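Extracellular solute-binding protein family 5 (Brucella melitensis, PDB 4ONY) probably binds peptides or related solutes in the periplasm and delivers them to an ABC transporter for uptake. Local coordinates at residues 298-310 and 579-591. Sequence-based numbering, arbitrary orientation.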
loop_
_atom_site.group_PDB
_atom_site.type_symbol
_atom_site.label_atom_id
_atom_site.label_comp_id
_atom_site.label_asym_id
_atom_site.label_seq_id
_atom_site.Cartn_x
_atom_site.Cartn_y
_atom_site.Cartn_z
ATOM N N ILE A 298 -20.411 -15.516 -7.838
ATOM C CA ILE A 298 -19.464 -15.378 -8.899
ATOM C C ILE A 298 -18.100 -15.130 -8.296
ATOM O O ILE A 298 -17.929 -14.230 -7.487
ATOM C CB ILE A 298 -19.877 -14.226 -9.830
ATOM C CG1 ILE A 298 -21.255 -14.571 -10.405
ATOM C CG2 ILE A 298 -18.900 -14.099 -11.002
ATOM C CD1 ILE A 298 -21.889 -13.447 -11.211
ATOM N N LYS A 299 -17.108 -15.908 -8.727
ATOM C CA LYS A 299 -15.708 -15.649 -8.393
ATOM C C LYS A 299 -15.099 -14.646 -9.373
ATOM O O LYS A 299 -14.686 -15.033 -10.472
ATOM C CB LYS A 299 -14.927 -16.972 -8.400
ATOM C CG LYS A 299 -15.452 -17.965 -7.385
ATOM C CD LYS A 299 -14.673 -19.270 -7.422
ATOM C CE LYS A 299 -13.364 -19.080 -6.690
ATOM N NZ LYS A 299 -12.404 -20.080 -7.142
ATOM N N ASP A 300 -15.040 -13.368 -9.003
ATOM C CA ASP A 300 -14.518 -12.351 -9.904
ATOM C C ASP A 300 -13.001 -12.236 -9.740
ATOM O O ASP A 300 -12.477 -12.408 -8.639
ATOM C CB ASP A 300 -15.073 -10.963 -9.606
ATOM C CG ASP A 300 -16.228 -10.578 -10.468
ATOM O OD1 ASP A 300 -16.506 -11.266 -11.442
ATOM O OD2 ASP A 300 -16.891 -9.573 -10.170
ATOM N N THR A 301 -12.330 -11.890 -10.822
ATOM C CA THR A 301 -10.954 -11.540 -10.761
ATOM C C THR A 301 -10.669 -10.209 -11.472
ATOM O O THR A 301 -11.357 -9.840 -12.427
ATOM C CB THR A 301 -10.099 -12.613 -11.390
ATOM O OG1 THR A 301 -10.225 -12.492 -12.799
ATOM C CG2 THR A 301 -10.494 -14.019 -10.913
ATOM N N PHE A 302 -9.665 -9.500 -10.964
ATOM C CA PHE A 302 -9.285 -8.189 -11.467
ATOM C C PHE A 302 -7.760 -8.070 -11.546
ATOM O O PHE A 302 -7.048 -8.803 -10.886
ATOM C CB PHE A 302 -9.784 -7.117 -10.504
ATOM C CG PHE A 302 -11.257 -7.196 -10.189
ATOM C CD1 PHE A 302 -11.702 -7.969 -9.142
ATOM C CD2 PHE A 302 -12.178 -6.488 -10.908
ATOM C CE1 PHE A 302 -13.042 -8.070 -8.836
ATOM C CE2 PHE A 302 -13.514 -6.552 -10.621
ATOM C CZ PHE A 302 -13.955 -7.382 -9.592
ATOM N N GLU A 303 -7.267 -7.163 -12.383
ATOM C CA GLU A 303 -5.859 -6.871 -12.395
ATOM C C GLU A 303 -5.695 -5.444 -12.064
ATOM O O GLU A 303 -6.624 -4.660 -12.209
ATOM C CB GLU A 303 -5.246 -7.144 -13.763
ATOM C CG GLU A 303 -5.226 -8.605 -14.093
ATOM C CD GLU A 303 -4.703 -8.851 -15.501
ATOM O OE1 GLU A 303 -5.540 -8.803 -16.449
ATOM O OE2 GLU A 303 -3.485 -9.096 -15.623
ATOM N N LYS A 304 -4.525 -5.105 -11.597
ATOM C CA LYS A 304 -4.252 -3.736 -11.224
ATOM C C LYS A 304 -2.844 -3.402 -11.681
ATOM O O LYS A 304 -2.019 -4.297 -11.856
ATOM C CB LYS A 304 -4.427 -3.551 -9.718
ATOM C CG LYS A 304 -3.420 -4.295 -8.849
ATOM C CD LYS A 304 -3.816 -4.117 -7.389
ATOM C CE LYS A 304 -2.884 -4.847 -6.424
ATOM N NZ LYS A 304 -1.635 -4.080 -6.203
ATOM N N GLY A 305 -2.596 -2.111 -11.871
ATOM C CA GLY A 305 -1.313 -1.618 -12.252
ATOM C C GLY A 305 -0.546 -0.924 -11.128
ATOM O O GLY A 305 0.577 -0.502 -11.337
ATOM N N THR A 306 -1.130 -0.814 -9.940
ATOM C CA THR A 306 -0.350 -0.501 -8.747
ATOM C C THR A 306 0.516 -1.756 -8.403
ATOM O O THR A 306 0.158 -2.898 -8.716
ATOM C CB THR A 306 -1.239 -0.147 -7.556
ATOM O OG1 THR A 306 -2.197 -1.185 -7.372
ATOM C CG2 THR A 306 -1.941 1.152 -7.797
ATOM N N PRO A 307 1.678 -1.542 -7.822
ATOM C CA PRO A 307 2.572 -2.687 -7.590
ATOM C C PRO A 307 2.060 -3.690 -6.559
ATOM O O PRO A 307 1.225 -3.377 -5.731
ATOM C CB PRO A 307 3.862 -2.050 -7.076
ATOM C CG PRO A 307 3.492 -0.666 -6.628
ATOM C CD PRO A 307 2.234 -0.265 -7.344
ATOM N N ALA A 308 2.570 -4.903 -6.669
ATOM C CA ALA A 308 2.306 -5.934 -5.683
ATOM C C ALA A 308 3.337 -5.755 -4.558
ATOM O O ALA A 308 4.528 -5.485 -4.832
ATOM C CB ALA A 308 2.453 -7.292 -6.339
ATOM N N ASP A 309 2.901 -5.853 -3.309
ATOM C CA ASP A 309 3.781 -5.660 -2.172
ATOM C C ASP A 309 4.907 -6.707 -2.245
ATOM O O ASP A 309 4.659 -7.869 -2.579
ATOM C CB ASP A 309 3.001 -5.811 -0.870
ATOM C CG ASP A 309 2.111 -4.606 -0.561
ATOM O OD1 ASP A 309 2.176 -3.533 -1.236
ATOM O OD2 ASP A 309 1.364 -4.746 0.397
ATOM N N MET A 310 6.125 -6.297 -1.937
ATOM C CA MET A 310 7.226 -7.261 -1.775
ATOM C C MET A 310 7.008 -8.194 -0.572
ATOM O O MET A 310 6.578 -7.764 0.507
ATOM C CB MET A 310 8.534 -6.518 -1.594
ATOM C CG MET A 310 9.772 -7.385 -1.411
ATOM S SD MET A 310 10.176 -8.647 -2.629
ATOM C CE MET A 310 10.669 -7.559 -3.970
ATOM N N LYS A 579 -15.204 -1.693 -16.691
ATOM C CA LYS A 579 -13.856 -1.126 -16.501
ATOM C C LYS A 579 -13.360 -1.245 -15.052
ATOM O O LYS A 579 -14.112 -1.011 -14.078
ATOM C CB LYS A 579 -13.819 0.352 -16.896
ATOM C CG LYS A 579 -14.007 0.576 -18.356
ATOM C CD LYS A 579 -14.057 2.063 -18.712
ATOM C CE LYS A 579 -12.671 2.637 -18.884
ATOM N NZ LYS A 579 -12.593 3.314 -20.205
ATOM N N THR A 580 -12.080 -1.577 -14.944
ATOM C CA THR A 580 -11.371 -1.626 -13.684
ATOM C C THR A 580 -10.187 -0.673 -13.795
ATOM O O THR A 580 -9.400 -0.799 -14.708
ATOM C CB THR A 580 -10.835 -3.032 -13.442
ATOM O OG1 THR A 580 -11.932 -3.941 -13.323
ATOM C CG2 THR A 580 -10.017 -3.046 -12.146
ATOM N N PRO A 581 -10.058 0.276 -12.870
ATOM C CA PRO A 581 -9.009 1.242 -13.038
ATOM C C PRO A 581 -7.638 0.750 -12.575
ATOM O O PRO A 581 -7.491 -0.384 -12.110
ATOM C CB PRO A 581 -9.496 2.398 -12.170
ATOM C CG PRO A 581 -10.236 1.752 -11.061
ATOM C CD PRO A 581 -10.886 0.540 -11.677
ATOM N N LEU A 582 -6.650 1.614 -12.709
ATOM C CA LEU A 582 -5.255 1.346 -12.340
ATOM C C LEU A 582 -5.105 0.734 -10.963
ATOM O O LEU A 582 -4.270 -0.174 -10.775
ATOM C CB LEU A 582 -4.465 2.645 -12.406
ATOM C CG LEU A 582 -2.908 2.604 -12.341
ATOM C CD1 LEU A 582 -2.370 1.883 -13.556
ATOM C CD2 LEU A 582 -2.403 4.032 -12.250
ATOM N N SER A 583 -5.901 1.223 -9.986
ATOM C CA SER A 583 -5.777 0.752 -8.602
ATOM C C SER A 583 -6.488 -0.562 -8.311
ATOM O O SER A 583 -6.408 -1.064 -7.205
ATOM C CB SER A 583 -6.244 1.787 -7.604
ATOM O OG SER A 583 -5.468 2.971 -7.630
ATOM N N GLY A 584 -7.152 -1.144 -9.300
ATOM C CA GLY A 584 -7.839 -2.395 -9.090
ATOM C C GLY A 584 -9.306 -2.125 -8.791
ATOM O O GLY A 584 -9.790 -1.015 -9.028
ATOM N N TYR A 585 -10.031 -3.131 -8.312
ATOM C CA TYR A 585 -11.478 -2.977 -8.144
ATOM C C TYR A 585 -11.747 -1.842 -7.148
ATOM O O TYR A 585 -10.976 -1.642 -6.214
ATOM C CB TYR A 585 -12.169 -4.308 -7.702
ATOM C CG TYR A 585 -11.739 -4.754 -6.288
ATOM C CD1 TYR A 585 -12.365 -4.257 -5.165
ATOM C CD2 TYR A 585 -10.684 -5.628 -6.129
ATOM C CE1 TYR A 585 -11.937 -4.612 -3.881
ATOM C CE2 TYR A 585 -10.240 -6.019 -4.877
ATOM C CZ TYR A 585 -10.854 -5.490 -3.749
ATOM O OH TYR A 585 -10.430 -5.861 -2.513
ATOM N N GLN A 586 -12.885 -1.166 -7.303
ATOM C CA GLN A 586 -13.253 -0.055 -6.438
ATOM C C GLN A 586 -14.697 -0.227 -5.942
ATOM O O GLN A 586 -15.647 0.072 -6.651
ATOM C CB GLN A 586 -13.148 1.234 -7.247
ATOM C CG GLN A 586 -11.780 1.550 -7.749
ATOM C CD GLN A 586 -10.847 1.796 -6.620
ATOM O OE1 GLN A 586 -11.147 2.585 -5.733
ATOM N NE2 GLN A 586 -9.702 1.114 -6.623
ATOM N N LEU A 587 -14.834 -0.745 -4.726
ATOM C CA LEU A 587 -16.133 -1.023 -4.144
ATOM C C LEU A 587 -17.089 0.151 -4.163
ATOM O O LEU A 587 -18.304 -0.053 -4.327
ATOM C CB LEU A 587 -16.002 -1.526 -2.706
ATOM C CG LEU A 587 -15.277 -2.847 -2.518
ATOM C CD1 LEU A 587 -15.437 -3.293 -1.077
ATOM C CD2 LEU A 587 -15.843 -3.915 -3.474
ATOM N N PRO A 588 -16.582 1.401 -3.958
ATOM C CA PRO A 588 -17.499 2.538 -3.974
ATOM C C PRO A 588 -18.208 2.775 -5.327
ATOM O O PRO A 588 -19.162 3.531 -5.367
ATOM C CB PRO A 588 -16.592 3.734 -3.648
ATOM C CG PRO A 588 -15.486 3.147 -2.858
ATOM C CD PRO A 588 -15.253 1.780 -3.454
ATOM N N ALA A 589 -17.707 2.174 -6.413
ATOM C CA ALA A 589 -18.358 2.237 -7.699
ATOM C C ALA A 589 -19.292 1.039 -7.962
ATOM O O ALA A 589 -19.956 0.969 -9.025
ATOM C CB ALA A 589 -17.298 2.313 -8.765
ATOM N N TRP A 590 -19.369 0.090 -7.022
ATOM C CA TRP A 590 -20.257 -1.061 -7.203
ATOM C C TRP A 590 -21.710 -0.659 -6.852
ATOM O O TRP A 590 -21.953 0.433 -6.263
ATOM C CB TRP A 590 -19.772 -2.259 -6.347
ATOM C CG TRP A 590 -18.440 -2.819 -6.853
ATOM C CD1 TRP A 590 -17.511 -2.154 -7.579
ATOM C CD2 TRP A 590 -17.933 -4.135 -6.659
ATOM N NE1 TRP A 590 -16.436 -2.966 -7.839
ATOM C CE2 TRP A 590 -16.669 -4.191 -7.284
ATOM C CE3 TRP A 590 -18.408 -5.270 -6.001
ATOM C CZ2 TRP A 590 -15.900 -5.341 -7.303
ATOM C CZ3 TRP A 590 -17.627 -6.413 -5.986
ATOM C CH2 TRP A 590 -16.397 -6.448 -6.649
ATOM N N TRP A 591 -22.644 -1.526 -7.197
ATOM C CA TRP A 591 -24.079 -1.273 -6.983
ATOM C C TRP A 591 -24.851 -2.564 -6.771
ATOM O O TRP A 591 -24.311 -3.685 -6.877
ATOM C CB TRP A 591 -24.681 -0.436 -8.139
ATOM C CG TRP A 591 -24.735 -1.109 -9.479
ATOM C CD1 TRP A 591 -25.720 -1.932 -9.930
ATOM C CD2 TRP A 591 -23.776 -1.036 -10.530
ATOM N NE1 TRP A 591 -25.449 -2.364 -11.185
ATOM C CE2 TRP A 591 -24.252 -1.833 -11.588
ATOM C CE3 TRP A 591 -22.552 -0.387 -10.682
ATOM C CZ2 TRP A 591 -23.564 -1.964 -12.807
ATOM C CZ3 TRP A 591 -21.850 -0.537 -11.900
ATOM C CH2 TRP A 591 -22.360 -1.316 -12.930
HETATM O O HOH W 1 -6.929 -2.411 -13.720
HETATM O O HOH W 2 -4.269 -0.613 -5.586
#
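F302 lies at the centre of an aromatic cluster with Y585 and W590, where strand 297-302 of a solute-binding protein of family 5 runs out into the chain leading to strand 310-315 and meets the loop between strands 574-575 and 591-592. Over one face of the phenyl ring sits Y585 CB, 3.7 Å from the ring centroid and almost on its normal, a CH-pi contact; chi1 of 66° puts the tyrosine CG between its backbone N and carbonyl carbon, and the two rings end up oblique, planes at 49°. T580 OG1 approaches the phenyl edge in plane, while F302 CZ touches W590 CZ2 at 3.6 Å, the side chains coming from opposite directions and their rings oblique. H576 meets F302 edge-to-face.

P581 to G584 form a type I turn, closed by G584 N to P581 O. The first residue gives only its carbonyl to the closing bond, so proline's missing N-H costs nothing, and the positive phi of G584 suits glycine, whose bare CA also admits K304 CB. The turn's L582 O accepts a bond from G305 N at 2.8 Å (N-H...O angle 153°), in the carbonyl plane, and a weak one from T306 N. L582 CD1 lies 3.9 Å from G305 CA, where a CB would collide with it, which suits glycine. T306 CG2 packs on S583 CA, and one water bridges T306 OG1 and S583 O, 2.7 Å from S583 O.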